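Local coordinates for protein with a SET domain within carboxy region (PDB 4LDG) that probably acts as a histone H4K20 methyltransferase, the modelled piece being the carboxy-terminal part of the protein that contains its SET domain, at residues K110-N118 and L157-L165; I221-T232 and I251-G262. All blocks are in the same frame, centred on the assembly; numbering follows the deposited sequence.

Contact 1: residues K110-N118 and L157-L165; sequences KVIHLPIYN and LIRKDDFVL
Arg159 against Pro115, Tyr117 against Lys160 and Asp161, and Ile112 against Phe163 make a largely water-mediated contact between segment 110-118 (strand 111-112 and the loop after it) and the type II turn Arg159-Asp162, which leads into strand 163-166 of the SET domain. Direct hydrogen bonds between the two segments are absent; three waters take their place. Water 1 accepts from Arg159 NH2 at 2.7 Å, in the plane of the guanidinium, and lies within bonding distance of Leu114 O and Asp162 OD1, more acceptors than it can serve at once. Water 2 receives Ile116 N at 3.0 Å and sits beside Asp162 OD1 and Lys160 O. Water 3 donates to Tyr117 O and to Asp161 OD2, the oxygen that Lys160 NZ reaches in a salt bridge of 3.6 Å.

Arg159 extends from CG to NE and brings its guanidinium under the proline, with Pro115 CD over the centre of one face, 4.1 Å above it. Tyr117 CB packs 3.6 Å from Lys160 O and close to Asp161 OD2; with CG between its own N and carbonyl carbon (chi1 57°), the ring meets Lys160 O at its edge. Ile112 CD1 touches Phe163 CB at 4.0 Å, the side chains crossing at about a right angle. Ile116 rests CD1 on Asp161 O and also touches Ile127 and Tyr128 of helix 121-134.

Waters 1 and 2 both lie beside Asp162 OD1, while OD2 takes a weak bond from Arg159 N. The nearby guanidinium would probably favour the ionised carboxylate, in a junction held by solvent and apolar contact.

Contact 2: residues I221-T232 and I251-G262; sequences INHSRKNPNIIT and IICGEELLFDYG
Asn222, His223 and Phe259 join 221-232 to 251-262 in the pseudoknot of the SET fold, where the family's NHS and FDY motifs run side by side; in SET methyltransferases this region borders the cofactor and lysine sites.

Backbone bonds come first. Phe259 N donates to Asn222 O and Ser224 N to Phe259 O (2.9 Å), a short parallel pairing. Leu258 O accepts from both Asn229 N and Ile230 N, the latter nearly along the carbonyl axis.

Side-chain amides come next. Asn229, with CG lodged between its own N and carbonyl carbon (chi1 57°), takes Leu258 N on OD1 at 2.8 Å and gives ND2 to Glu256 O at 2.9 Å. Asn222 ND2 meets Glu256 OE2 at 2.8 Å in an almost straight bond of 171°, the amide and carboxylate planes nearly perpendicular; Arg150 O is a second partner of ND2.

Apolar packing fills the inner side. Phe259 CB lies against Ile221 CG2 and Ile230 CG1, Phe259 CZ is 3.6 Å from Thr232 CG2, and Phe245 of strand 240-247 meets the ring edge-to-face. Phe259 CD2 lies over the centre of one Tyr261 ring face, 3.4 Å above its plane.

Tyr261 uses both side chain and backbone: its hydroxyl donates to Ile221 O, and its N donates to His223 ND1 at 3.1 Å, exactly in the imidazole plane.

Both contacts reach the sheet formed by strands 163-166, 240-247 and 230-237, on its two outermost strands: contact 1 runs into 163-166, contact 2 into 230-237. Each is partly buried, yet contact 2 covers about twice the area (982 against 481 Å²). Contact 1 joins the turn before strand 163-166 to a segment earlier in the chain and relies on bridging waters; contact 2 ties the SET domain to itself through direct backbone and amide hydrogen bonds, with isoleucine and leucine side chains packed round Phe259. They touch where Ile158 O faces Ile251 N at 2.7 Å, a probable hydrogen bond, and where Val164 packs against Leu257.

Contact 1: residues K110-N118 and L157-L165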
loop_
_atom_site.group_PDB
_atom_site.type_symbol
_atom_site.label_atom_id
_atom_site.label_comp_id
_atom_site.label_asym_id
_atom_site.label_seq_id
_atom_site.Cartn_x
_atom_site.Cartn_y
_atom_site.Cartn_z
ATOM N N LYS A 110 -2.374 -11.933 8.752
ATOM C CA LYS A 110 -1.959 -10.567 8.393
ATOM C C LYS A 110 -3.047 -9.844 7.585
ATOM O O LYS A 110 -2.817 -9.370 6.466
ATOM C CB LYS A 110 -0.616 -10.580 7.650
ATOM C CG LYS A 110 0.489 -11.395 8.333
ATOM C CD LYS A 110 1.479 -10.547 9.129
ATOM C CE LYS A 110 2.913 -11.084 9.018
ATOM N NZ LYS A 110 3.469 -10.921 7.632
ATOM N N VAL A 111 -4.250 -9.810 8.152
ATOM C CA VAL A 111 -5.372 -9.126 7.558
ATOM C C VAL A 111 -5.959 -8.193 8.562
ATOM O O VAL A 111 -5.865 -8.417 9.772
ATOM C CB VAL A 111 -6.504 -10.064 7.094
ATOM C CG1 VAL A 111 -6.062 -10.860 5.886
ATOM C CG2 VAL A 111 -6.946 -10.999 8.211
ATOM N N ILE A 112 -6.588 -7.155 8.040
ATOM C CA ILE A 112 -7.345 -6.232 8.841
ATOM C C ILE A 112 -8.728 -6.866 8.974
ATOM O O ILE A 112 -9.493 -6.904 8.013
ATOM C CB ILE A 112 -7.417 -4.842 8.218
ATOM C CG1 ILE A 112 -6.024 -4.279 8.045
ATOM C CG2 ILE A 112 -8.210 -3.899 9.125
ATOM C CD1 ILE A 112 -6.046 -2.880 7.423
ATOM N N HIS A 113 -9.000 -7.375 10.177
ATOM C CA HIS A 113 -10.176 -8.180 10.465
ATOM C C HIS A 113 -11.399 -7.330 10.778
ATOM O O HIS A 113 -12.500 -7.707 10.399
ATOM C CB HIS A 113 -9.854 -9.101 11.647
ATOM C CG HIS A 113 -11.021 -9.866 12.167
ATOM N ND1 HIS A 113 -11.632 -10.871 11.447
ATOM C CD2 HIS A 113 -11.672 -9.799 13.349
ATOM C CE1 HIS A 113 -12.628 -11.370 12.152
ATOM N NE2 HIS A 113 -12.675 -10.735 13.307
ATOM N N LEU A 114 -11.218 -6.203 11.487
ATOM C CA LEU A 114 -12.343 -5.326 11.834
ATOM C C LEU A 114 -12.340 -4.065 10.975
ATOM O O LEU A 114 -11.292 -3.591 10.607
ATOM C CB LEU A 114 -12.270 -4.894 13.296
ATOM C CG LEU A 114 -12.481 -5.938 14.393
ATOM C CD1 LEU A 114 -12.197 -5.330 15.766
ATOM C CD2 LEU A 114 -13.900 -6.495 14.333
ATOM N N PRO A 115 -13.521 -3.500 10.677
ATOM C CA PRO A 115 -13.562 -2.175 10.058
ATOM C C PRO A 115 -12.845 -1.182 10.935
ATOM O O PRO A 115 -12.846 -1.343 12.148
ATOM C CB PRO A 115 -15.056 -1.836 10.043
ATOM C CG PRO A 115 -15.761 -3.141 10.119
ATOM C CD PRO A 115 -14.874 -4.024 10.951
ATOM N N ILE A 116 -12.238 -0.162 10.334
ATOM C CA ILE A 116 -11.633 0.903 11.081
ATOM C C ILE A 116 -12.093 2.311 10.686
ATOM O O ILE A 116 -11.589 3.297 11.220
ATOM C CB ILE A 116 -10.090 0.809 11.022
ATOM C CG1 ILE A 116 -9.557 1.176 9.645
ATOM C CG2 ILE A 116 -9.621 -0.584 11.441
ATOM C CD1 ILE A 116 -8.046 1.205 9.621
ATOM N N TYR A 117 -13.060 2.427 9.783
ATOM C CA TYR A 117 -13.538 3.752 9.397
ATOM C C TYR A 117 -14.301 4.383 10.563
ATOM O O TYR A 117 -14.503 5.586 10.586
ATOM C CB TYR A 117 -14.420 3.711 8.128
ATOM C CG TYR A 117 -15.636 2.809 8.200
ATOM C CD1 TYR A 117 -15.574 1.497 7.724
ATOM C CD2 TYR A 117 -16.849 3.262 8.728
ATOM C CE1 TYR A 117 -16.676 0.649 7.774
ATOM C CE2 TYR A 117 -17.970 2.428 8.776
ATOM C CZ TYR A 117 -17.873 1.114 8.295
ATOM O OH TYR A 117 -18.956 0.247 8.339
ATOM N N ASN A 118 -14.708 3.564 11.529
ATOM C CA ASN A 118 -15.377 4.054 12.729
ATOM C C ASN A 118 -14.421 4.437 13.871
ATOM O O ASN A 118 -14.856 4.925 14.904
ATOM C CB ASN A 118 -16.391 3.008 13.209
ATOM C CG ASN A 118 -15.774 1.626 13.391
ATOM O OD1 ASN A 118 -15.044 1.138 12.534
ATOM N ND2 ASN A 118 -16.050 1.004 14.502
ATOM N N LEU A 157 -12.480 -8.010 -0.645
ATOM C CA LEU A 157 -13.042 -6.747 -0.151
ATOM C C LEU A 157 -11.987 -5.889 0.543
ATOM O O LEU A 157 -11.252 -6.358 1.404
ATOM C CB LEU A 157 -14.171 -7.019 0.842
ATOM C CG LEU A 157 -14.942 -5.826 1.436
ATOM C CD1 LEU A 157 -15.545 -4.894 0.384
ATOM C CD2 LEU A 157 -16.057 -6.378 2.317
ATOM N N ILE A 158 -11.902 -4.633 0.133
ATOM C CA ILE A 158 -11.127 -3.637 0.851
ATOM C C ILE A 158 -12.145 -2.652 1.416
ATOM O O ILE A 158 -12.771 -1.901 0.683
ATOM C CB ILE A 158 -10.088 -2.934 -0.049
ATOM C CG1 ILE A 158 -9.089 -3.962 -0.584
ATOM C CG2 ILE A 158 -9.350 -1.883 0.754
ATOM C CD1 ILE A 158 -8.171 -3.495 -1.703
ATOM N N ARG A 159 -12.312 -2.674 2.728
ATOM C CA ARG A 159 -13.229 -1.758 3.366
ATOM C C ARG A 159 -12.681 -0.342 3.354
ATOM O O ARG A 159 -11.460 -0.134 3.304
ATOM C CB ARG A 159 -13.482 -2.180 4.811
ATOM C CG ARG A 159 -14.116 -3.547 4.955
ATOM C CD ARG A 159 -14.877 -3.619 6.252
ATOM N NE ARG A 159 -15.124 -4.989 6.676
ATOM C CZ ARG A 159 -14.229 -5.788 7.260
ATOM N NH1 ARG A 159 -14.594 -7.008 7.618
ATOM N NH2 ARG A 159 -12.981 -5.390 7.481
ATOM N N LYS A 160 -13.603 0.610 3.405
ATOM C CA LYS A 160 -13.296 2.012 3.541
ATOM C C LYS A 160 -12.318 2.267 4.687
ATOM O O LYS A 160 -12.524 1.767 5.806
ATOM C CB LYS A 160 -14.589 2.774 3.828
ATOM C CG LYS A 160 -14.448 4.285 3.970
ATOM C CD LYS A 160 -15.810 4.897 4.320
ATOM C CE LYS A 160 -15.838 6.398 4.084
ATOM N NZ LYS A 160 -14.722 7.067 4.810
ATOM N N ASP A 161 -11.273 3.047 4.395
ATOM C CA ASP A 161 -10.230 3.418 5.347
ATOM C C ASP A 161 -9.185 2.346 5.675
ATOM O O ASP A 161 -8.228 2.644 6.409
ATOM C CB ASP A 161 -10.813 4.006 6.651
ATOM C CG ASP A 161 -11.329 5.414 6.470
ATOM O OD1 ASP A 161 -10.763 6.155 5.640
ATOM O OD2 ASP A 161 -12.311 5.793 7.150
ATOM N N ASP A 162 -9.342 1.131 5.145
ATOM C CA ASP A 162 -8.297 0.127 5.293
ATOM C C ASP A 162 -6.996 0.690 4.758
ATOM O O ASP A 162 -6.993 1.555 3.847
ATOM C CB ASP A 162 -8.596 -1.168 4.540
ATOM C CG ASP A 162 -9.581 -2.079 5.268
ATOM O OD1 ASP A 162 -10.062 -1.745 6.396
ATOM O OD2 ASP A 162 -9.874 -3.162 4.694
ATOM N N PHE A 163 -5.909 0.244 5.386
ATOM C CA PHE A 163 -4.553 0.339 4.840
ATOM C C PHE A 163 -4.540 -0.487 3.569
ATOM O O PHE A 163 -4.886 -1.668 3.609
ATOM C CB PHE A 163 -3.525 -0.202 5.838
ATOM C CG PHE A 163 -2.090 0.031 5.433
ATOM C CD1 PHE A 163 -1.438 1.197 5.794
ATOM C CD2 PHE A 163 -1.389 -0.930 4.705
ATOM C CE1 PHE A 163 -0.117 1.427 5.410
ATOM C CE2 PHE A 163 -0.069 -0.720 4.310
ATOM C CZ PHE A 163 0.563 0.470 4.646
ATOM N N VAL A 164 -4.129 0.101 2.437
ATOM C CA VAL A 164 -4.057 -0.696 1.195
ATOM C C VAL A 164 -2.636 -1.214 0.945
ATOM O O VAL A 164 -2.371 -2.427 1.007
ATOM C CB VAL A 164 -4.663 0.095 0.025
ATOM C CG1 VAL A 164 -4.571 -0.668 -1.288
ATOM C CG2 VAL A 164 -6.123 0.412 0.328
ATOM N N LEU A 165 -1.707 -0.297 0.704
ATOM C CA LEU A 165 -0.329 -0.663 0.364
ATOM C C LEU A 165 0.545 0.505 0.699
ATOM O O LEU A 165 0.085 1.667 0.648
ATOM C CB LEU A 165 -0.185 -0.887 -1.146
ATOM C CG LEU A 165 -0.796 -2.115 -1.809
ATOM C CD1 LEU A 165 -0.782 -1.920 -3.324
ATOM C CD2 LEU A 165 -0.066 -3.398 -1.426
HETATM O O HOH W 1 -11.284 -3.368 7.802
HETATM O O HOH W 2 -12.062 -0.305 7.372
HETATM O O HOH W 3 -13.429 7.525 8.747
#

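Contact 2: residues I221-T232 and I251-G262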
loop_
_atom_site.group_PDB
_atom_site.type_symbol
_atom_site.label_atom_id
_atom_site.label_comp_id
_atom_site.label_asym_id
_atom_site.label_seq_id
_atom_site.Cartn_x
_atom_site.Cartn_y
_atom_site.Cartn_z
ATOM N N ILE A 221 -0.095 1.190 -9.689
ATOM C CA ILE A 221 -1.470 1.611 -9.704
ATOM C C ILE A 221 -1.718 2.682 -10.773
ATOM O O ILE A 221 -1.033 3.718 -10.835
ATOM C CB ILE A 221 -1.897 2.050 -8.294
ATOM C CG1 ILE A 221 -1.945 0.812 -7.380
ATOM C CG2 ILE A 221 -3.244 2.710 -8.328
ATOM C CD1 ILE A 221 -1.910 1.114 -5.916
ATOM N N ASN A 222 -2.706 2.430 -11.619
ATOM C CA ASN A 222 -3.069 3.390 -12.656
ATOM C C ASN A 222 -3.761 4.635 -12.140
ATOM O O ASN A 222 -4.226 4.708 -10.987
ATOM C CB ASN A 222 -3.948 2.722 -13.721
ATOM C CG ASN A 222 -3.196 1.663 -14.484
ATOM O OD1 ASN A 222 -2.050 1.847 -14.869
ATOM N ND2 ASN A 222 -3.813 0.527 -14.647
ATOM N N HIS A 223 -3.831 5.611 -13.028
ATOM C CA HIS A 223 -4.272 6.934 -12.697
ATOM C C HIS A 223 -5.708 7.174 -13.109
ATOM O O HIS A 223 -6.116 6.749 -14.174
ATOM C CB HIS A 223 -3.399 7.943 -13.428
ATOM C CG HIS A 223 -3.944 9.331 -13.396
ATOM N ND1 HIS A 223 -3.896 10.106 -12.265
ATOM C CD2 HIS A 223 -4.574 10.071 -14.340
ATOM C CE1 HIS A 223 -4.454 11.278 -12.509
ATOM N NE2 HIS A 223 -4.876 11.279 -13.763
ATOM N N SER A 224 -6.459 7.859 -12.248
ATOM C CA SER A 224 -7.761 8.397 -12.603
ATOM C C SER A 224 -8.163 9.615 -11.760
ATOM O O SER A 224 -8.197 9.557 -10.521
ATOM C CB SER A 224 -8.836 7.337 -12.488
ATOM O OG SER A 224 -10.089 7.993 -12.602
ATOM N N ARG A 225 -8.478 10.717 -12.431
ATOM C CA ARG A 225 -9.017 11.895 -11.737
ATOM C C ARG A 225 -10.524 11.800 -11.478
ATOM O O ARG A 225 -11.028 12.356 -10.513
ATOM C CB ARG A 225 -8.721 13.199 -12.484
ATOM C CG ARG A 225 -9.065 14.430 -11.634
ATOM C CD ARG A 225 -8.355 15.694 -12.088
ATOM N NE ARG A 225 -9.112 16.396 -13.128
ATOM C CZ ARG A 225 -9.831 17.506 -12.946
ATOM N NH1 ARG A 225 -9.902 18.092 -11.752
ATOM N NH2 ARG A 225 -10.486 18.043 -13.975
ATOM N N LYS A 226 -11.233 11.104 -12.347
ATOM C CA LYS A 226 -12.670 11.023 -12.243
ATOM C C LYS A 226 -13.098 9.930 -11.292
ATOM O O LYS A 226 -14.096 10.072 -10.613
ATOM C CB LYS A 226 -13.295 10.778 -13.632
ATOM C CG LYS A 226 -14.810 10.659 -13.595
ATOM C CD LYS A 226 -15.455 10.678 -14.975
ATOM C CE LYS A 226 -16.977 10.758 -14.846
ATOM N NZ LYS A 226 -17.627 10.927 -16.175
ATOM N N ASN A 227 -12.377 8.818 -11.258
ATOM C CA ASN A 227 -12.861 7.668 -10.486
ATOM C C ASN A 227 -11.852 7.025 -9.544
ATOM O O ASN A 227 -11.817 5.794 -9.422
ATOM C CB ASN A 227 -13.378 6.621 -11.463
ATOM C CG ASN A 227 -14.523 7.130 -12.276
ATOM O OD1 ASN A 227 -15.553 7.520 -11.715
ATOM N ND2 ASN A 227 -14.360 7.154 -13.605
ATOM N N PRO A 228 -11.049 7.839 -8.844
ATOM C CA PRO A 228 -10.080 7.193 -7.955
ATOM C C PRO A 228 -10.788 6.520 -6.815
ATOM O O PRO A 228 -11.886 6.965 -6.412
ATOM C CB PRO A 228 -9.233 8.349 -7.448
ATOM C CG PRO A 228 -10.141 9.522 -7.501
ATOM C CD PRO A 228 -11.109 9.295 -8.624
ATOM N N ASN A 229 -10.189 5.451 -6.305
ATOM C CA ASN A 229 -10.773 4.813 -5.130
ATOM C C ASN A 229 -9.840 4.685 -3.946
ATOM O O ASN A 229 -10.239 4.114 -2.944
ATOM C CB ASN A 229 -11.390 3.479 -5.488
ATOM C CG ASN A 229 -10.417 2.531 -6.128
ATOM O OD1 ASN A 229 -9.205 2.699 -6.062
ATOM N ND2 ASN A 229 -10.962 1.492 -6.739
ATOM N N ILE A 230 -8.618 5.231 -4.074
ATOM C CA ILE A 230 -7.686 5.338 -2.973
ATOM C C ILE A 230 -7.077 6.731 -2.930
ATOM O O ILE A 230 -7.141 7.461 -3.904
ATOM C CB ILE A 230 -6.582 4.309 -3.055
ATOM C CG1 ILE A 230 -5.715 4.527 -4.293
ATOM C CG2 ILE A 230 -7.167 2.910 -3.088
ATOM C CD1 ILE A 230 -4.619 3.486 -4.408
ATOM N N ILE A 231 -6.551 7.087 -1.764
ATOM C CA ILE A 231 -5.849 8.334 -1.520
ATOM C C ILE A 231 -4.583 8.050 -0.707
ATOM O O ILE A 231 -4.441 6.987 -0.131
ATOM C CB ILE A 231 -6.694 9.331 -0.715
ATOM C CG1 ILE A 231 -7.155 8.731 0.611
ATOM C CG2 ILE A 231 -7.900 9.770 -1.520
ATOM C CD1 ILE A 231 -7.828 9.761 1.522
ATOM N N THR A 232 -3.693 9.022 -0.621
ATOM C CA THR A 232 -2.452 8.837 0.124
ATOM C C THR A 232 -2.472 9.507 1.492
ATOM O O THR A 232 -3.247 10.423 1.762
ATOM C CB THR A 232 -1.247 9.351 -0.671
ATOM O OG1 THR A 232 -1.551 10.643 -1.182
ATOM C CG2 THR A 232 -0.935 8.414 -1.820
ATOM N N ILE A 251 -13.951 -1.124 -1.659
ATOM C CA ILE A 251 -13.513 -1.550 -2.968
ATOM C C ILE A 251 -13.823 -3.055 -3.035
ATOM O O ILE A 251 -13.338 -3.821 -2.192
ATOM C CB ILE A 251 -12.001 -1.325 -3.134
ATOM C CG1 ILE A 251 -11.655 0.155 -2.983
ATOM C CG2 ILE A 251 -11.499 -1.821 -4.474
ATOM C CD1 ILE A 251 -10.170 0.420 -3.039
ATOM N N ILE A 252 -14.643 -3.477 -4.005
ATOM C CA ILE A 252 -14.999 -4.883 -4.075
ATOM C C ILE A 252 -13.934 -5.696 -4.773
ATOM O O ILE A 252 -13.064 -5.172 -5.485
ATOM C CB ILE A 252 -16.388 -5.168 -4.700
ATOM C CG1 ILE A 252 -16.401 -4.857 -6.191
ATOM C CG2 ILE A 252 -17.470 -4.403 -3.941
ATOM C CD1 ILE A 252 -17.697 -5.229 -6.866
ATOM N N CYS A 253 -14.000 -6.985 -4.486
ATOM C CA CYS A 253 -13.159 -7.998 -5.071
ATOM C C CYS A 253 -13.199 -7.903 -6.598
ATOM O O CYS A 253 -14.274 -7.780 -7.181
ATOM C CB CYS A 253 -13.676 -9.364 -4.600
ATOM S SG CYS A 253 -12.810 -10.778 -5.290
ATOM N N GLY A 254 -12.025 -7.939 -7.232
ATOM C CA GLY A 254 -11.907 -7.809 -8.681
ATOM C C GLY A 254 -11.769 -6.378 -9.207
ATOM O O GLY A 254 -11.306 -6.151 -10.314
ATOM N N GLU A 255 -12.162 -5.406 -8.412
ATOM C CA GLU A 255 -12.171 -4.023 -8.853
ATOM C C GLU A 255 -10.750 -3.440 -8.888
ATOM O O GLU A 255 -9.907 -3.713 -8.030
ATOM C CB GLU A 255 -13.094 -3.245 -7.923
ATOM C CG GLU A 255 -13.056 -1.737 -7.980
ATOM C CD GLU A 255 -14.220 -1.137 -7.190
ATOM O OE1 GLU A 255 -14.791 -1.813 -6.286
ATOM O OE2 GLU A 255 -14.578 0.018 -7.478
ATOM N N GLU A 256 -10.490 -2.633 -9.902
ATOM C CA GLU A 256 -9.170 -2.060 -10.115
ATOM C C GLU A 256 -8.920 -1.008 -9.061
ATOM O O GLU A 256 -9.833 -0.294 -8.714
ATOM C CB GLU A 256 -9.052 -1.440 -11.511
ATOM C CG GLU A 256 -7.650 -0.878 -11.801
ATOM C CD GLU A 256 -7.430 -0.338 -13.219
ATOM O OE1 GLU A 256 -8.383 -0.316 -14.022
ATOM O OE2 GLU A 256 -6.286 0.068 -13.533
ATOM N N LEU A 257 -7.682 -0.904 -8.567
ATOM C CA LEU A 257 -7.318 0.207 -7.707
ATOM C C LEU A 257 -6.930 1.375 -8.596
ATOM O O LEU A 257 -6.160 1.227 -9.552
ATOM C CB LEU A 257 -6.152 -0.140 -6.803
ATOM C CG LEU A 257 -6.279 -1.391 -5.937
ATOM C CD1 LEU A 257 -5.134 -1.457 -4.941
ATOM C CD2 LEU A 257 -7.608 -1.416 -5.224
ATOM N N LEU A 258 -7.466 2.539 -8.267
ATOM C CA LEU A 258 -7.195 3.761 -9.017
ATOM C C LEU A 258 -6.895 4.923 -8.076
ATOM O O LEU A 258 -7.492 5.049 -7.027
ATOM C CB LEU A 258 -8.369 4.100 -9.943
ATOM C CG LEU A 258 -8.637 3.090 -11.073
ATOM C CD1 LEU A 258 -9.973 3.322 -11.782
ATOM C CD2 LEU A 258 -7.486 3.125 -12.072
ATOM N N PHE A 259 -5.963 5.765 -8.503
ATOM C CA PHE A 259 -5.453 6.847 -7.733
ATOM C C PHE A 259 -5.341 8.086 -8.619
ATOM O O PHE A 259 -4.896 8.003 -9.764
ATOM C CB PHE A 259 -4.063 6.460 -7.203
ATOM C CG PHE A 259 -3.409 7.536 -6.420
ATOM C CD1 PHE A 259 -3.991 8.010 -5.258
ATOM C CD2 PHE A 259 -2.224 8.098 -6.846
ATOM C CE1 PHE A 259 -3.391 9.052 -4.540
ATOM C CE2 PHE A 259 -1.617 9.111 -6.128
ATOM C CZ PHE A 259 -2.190 9.581 -4.964
ATOM N N ASP A 260 -5.722 9.239 -8.077
ATOM C CA ASP A 260 -5.538 10.505 -8.759
ATOM C C ASP A 260 -4.154 11.017 -8.435
ATOM O O ASP A 260 -3.931 11.550 -7.360
ATOM C CB ASP A 260 -6.578 11.516 -8.294
ATOM C CG ASP A 260 -6.410 12.875 -8.963
ATOM O OD1 ASP A 260 -5.468 13.033 -9.751
ATOM O OD2 ASP A 260 -7.223 13.785 -8.705
ATOM N N TYR A 261 -3.211 10.831 -9.348
ATOM C CA TYR A 261 -1.853 11.310 -9.153
ATOM C C TYR A 261 -1.667 12.812 -9.312
ATOM O O TYR A 261 -0.541 13.281 -9.221
ATOM C CB TYR A 261 -0.899 10.627 -10.103
ATOM C CG TYR A 261 -0.616 9.157 -9.842
ATOM C CD1 TYR A 261 0.532 8.759 -9.168
ATOM C CD2 TYR A 261 -1.461 8.165 -10.312
ATOM C CE1 TYR A 261 0.822 7.414 -8.960
ATOM C CE2 TYR A 261 -1.171 6.836 -10.112
ATOM C CZ TYR A 261 -0.015 6.462 -9.430
ATOM O OH TYR A 261 0.275 5.132 -9.201
ATOM N N GLY A 262 -2.734 13.580 -9.534
ATOM C CA GLY A 262 -2.594 15.017 -9.786
ATOM C C GLY A 262 -2.833 15.947 -8.606
ATOM O O GLY A 262 -2.743 17.167 -8.741
HETATM O O HOH W 4 -4.439 -0.224 -11.215
HETATM O O HOH W 5 -6.837 9.805 -5.213
#